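Local coordinates for protein putative NADPH:quinone reductase (Bacillus thuringiensis, PDB 3GMS) that probably reduces quinones with NADPH as a member of the medium-chain dehydrogenase/reductase superfamily, though its function is not established, at residues K31-F36 / K104-F109. Residues are numbered along the deposited sequence; the frame is centred on the assembly and turned at random.
Sequences KDNEVF and KTSADF
K104 on strand 102-106 runs past the ring edge of F36 to the carboxylate of E34 on the antiparallel neighbour 34-43, and its aliphatic chain shows how a lysine can serve two surroundings at once. Its CB sits 3.6 Å from the carbonyl O of V35. CG, turned beside the backbone N (chi1 -56°), then reaches the edge of the F36 ring, lying close to the ring plane and 3.7 Å from CD1. CD continues the extended line and lies 3.5 Å from E34 OE1; bends at chi3 and chi4 then bring CE to 3.3 Å from OE1. The ammonium NZ forms its salt bridge with E96; E34 OE2 stays 4.5 Å from it, too far for a direct bridge but probably near enough to add electrostatic attraction. E34 OE1 in turn accepts a nearly straight bond from K31 N, coming from above the carboxylate plane; this side-chain bond spans the type I turn K31-E34, which the backbone bond from E34 N to K31 O closes.

Backbone bonds join the two segments. V35 and T105 form a hydrogen-bonded antiparallel pair, with V35 N to T105 O at 2.9 Å and the return bond from T105 N to V35 O longer, 3.3 Å. Past the end of strand 102-106, A107 N still reaches N33 O at 2.8 Å, while V35 CG2 packs against A107 CA. S106 OG accepts from D108 N, an ST turn at the start of the bend through A107 and D108. The whole is an antiparallel strand pairing continued into the adjoining turns, where strand 34-43 enters the curled sheet of the GroES-like domain, as in the medium-chain dehydrogenase/reductases.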
loop_
_atom_site.group_PDB
_atom_site.type_symbol
_atom_site.label_atom_id
_atom_site.label_comp_id
_atom_site.label_asym_id
_atom_site.label_seq_id
_atom_site.Cartn_x
_atom_site.Cartn_y
_atom_site.Cartn_z
ATOM N N LYS A 31 -20.307 11.248 16.429
ATOM C CA LYS A 31 -20.089 10.691 17.765
ATOM C C LYS A 31 -18.975 11.464 18.452
ATOM O O LYS A 31 -18.238 12.207 17.796
ATOM C CB LYS A 31 -19.765 9.184 17.695
ATOM C CG LYS A 31 -20.867 8.319 17.085
ATOM C CD LYS A 31 -20.255 7.024 16.510
ATOM C CE LYS A 31 -20.901 6.626 15.170
ATOM N NZ LYS A 31 -21.933 5.567 15.328
ATOM N N ASP A 32 -18.845 11.284 19.769
ATOM C CA ASP A 32 -17.935 12.105 20.576
ATOM C C ASP A 32 -16.482 12.240 20.111
ATOM O O ASP A 32 -15.904 13.327 20.242
ATOM C CB ASP A 32 -17.942 11.659 22.050
ATOM C CG ASP A 32 -19.289 11.856 22.723
ATOM O OD1 ASP A 32 -19.960 12.870 22.419
ATOM O OD2 ASP A 32 -19.650 10.998 23.574
ATOM N N ASN A 33 -15.873 11.157 19.618
ATOM C CA ASN A 33 -14.452 11.219 19.235
ATOM C C ASN A 33 -14.230 11.189 17.709
ATOM O O ASN A 33 -13.111 10.940 17.259
ATOM C CB ASN A 33 -13.613 10.118 19.928
ATOM C CG ASN A 33 -12.114 10.514 20.108
ATOM O OD1 ASN A 33 -11.783 11.673 20.433
ATOM N ND2 ASN A 33 -11.208 9.545 19.895
ATOM N N GLU A 34 -15.276 11.487 16.940
ATOM C CA GLU A 34 -15.215 11.388 15.462
ATOM C C GLU A 34 -14.770 12.675 14.774
ATOM O O GLU A 34 -15.007 13.786 15.266
ATOM C CB GLU A 34 -16.571 11.014 14.876
ATOM C CG GLU A 34 -17.032 9.599 15.117
ATOM C CD GLU A 34 -18.256 9.233 14.280
ATOM O OE1 GLU A 34 -19.242 10.015 14.216
ATOM O OE2 GLU A 34 -18.220 8.142 13.687
ATOM N N VAL A 35 -14.135 12.509 13.612
ATOM C CA VAL A 35 -13.717 13.641 12.788
ATOM C C VAL A 35 -14.429 13.432 11.441
ATOM O O VAL A 35 -14.492 12.307 10.973
ATOM C CB VAL A 35 -12.166 13.683 12.666
ATOM C CG1 VAL A 35 -11.712 14.765 11.691
ATOM C CG2 VAL A 35 -11.555 13.930 14.076
ATOM N N PHE A 36 -14.975 14.504 10.862
ATOM C CA PHE A 36 -15.819 14.422 9.674
ATOM C C PHE A 36 -15.083 15.175 8.547
ATOM O O PHE A 36 -14.841 16.387 8.668
ATOM C CB PHE A 36 -17.182 15.070 10.016
ATOM C CG PHE A 36 -18.156 15.118 8.870
ATOM C CD1 PHE A 36 -18.841 13.987 8.489
ATOM C CD2 PHE A 36 -18.413 16.324 8.198
ATOM C CE1 PHE A 36 -19.744 14.035 7.449
ATOM C CE2 PHE A 36 -19.306 16.380 7.160
ATOM C CZ PHE A 36 -19.984 15.235 6.784
ATOM N N LYS A 104 -15.770 9.681 7.947
ATOM C CA LYS A 104 -15.511 9.800 9.391
ATOM C C LYS A 104 -14.562 8.751 9.880
ATOM O O LYS A 104 -14.582 7.612 9.387
ATOM C CB LYS A 104 -16.813 9.635 10.180
ATOM C CG LYS A 104 -17.898 10.611 9.767
ATOM C CD LYS A 104 -18.996 10.683 10.833
ATOM C CE LYS A 104 -19.770 9.402 10.969
ATOM N NZ LYS A 104 -20.141 8.889 9.631
ATOM N N THR A 105 -13.757 9.115 10.882
ATOM C CA THR A 105 -12.919 8.166 11.559
ATOM C C THR A 105 -12.654 8.730 12.964
ATOM O O THR A 105 -12.956 9.909 13.228
ATOM C CB THR A 105 -11.540 7.941 10.840
ATOM O OG1 THR A 105 -10.836 6.875 11.498
ATOM C CG2 THR A 105 -10.669 9.221 10.903
ATOM N N SER A 106 -12.089 7.908 13.828
ATOM C CA SER A 106 -11.695 8.355 15.166
ATOM C C SER A 106 -10.590 9.427 15.084
ATOM O O SER A 106 -9.645 9.324 14.260
ATOM C CB SER A 106 -11.223 7.156 15.999
ATOM O OG SER A 106 -10.452 7.580 17.118
ATOM N N ALA A 107 -10.682 10.445 15.949
ATOM C CA ALA A 107 -9.577 11.414 16.085
ATOM C C ALA A 107 -8.190 10.787 16.206
ATOM O O ALA A 107 -7.212 11.366 15.732
ATOM C CB ALA A 107 -9.808 12.343 17.268
ATOM N N ASP A 108 -8.098 9.633 16.864
ATOM C CA ASP A 108 -6.814 8.925 17.039
ATOM C C ASP A 108 -6.055 8.662 15.754
ATOM O O ASP A 108 -4.835 8.575 15.745
ATOM C CB ASP A 108 -7.030 7.571 17.755
ATOM C CG ASP A 108 -7.415 7.742 19.209
ATOM O OD1 ASP A 108 -7.599 8.909 19.636
ATOM O OD2 ASP A 108 -7.536 6.713 19.904
ATOM N N PHE A 109 -6.787 8.521 14.665
ATOM C CA PHE A 109 -6.178 8.014 13.435
ATOM C C PHE A 109 -6.201 9.041 12.319
ATOM O O PHE A 109 -5.970 8.710 11.155
ATOM C CB PHE A 109 -6.911 6.746 12.980
ATOM C CG PHE A 109 -7.011 5.712 14.062
ATOM C CD1 PHE A 109 -5.874 5.352 14.799
ATOM C CD2 PHE A 109 -8.241 5.125 14.364
ATOM C CE1 PHE A 109 -5.955 4.397 15.844
ATOM C CE2 PHE A 109 -8.323 4.178 15.407
ATOM C CZ PHE A 109 -7.175 3.826 16.129
#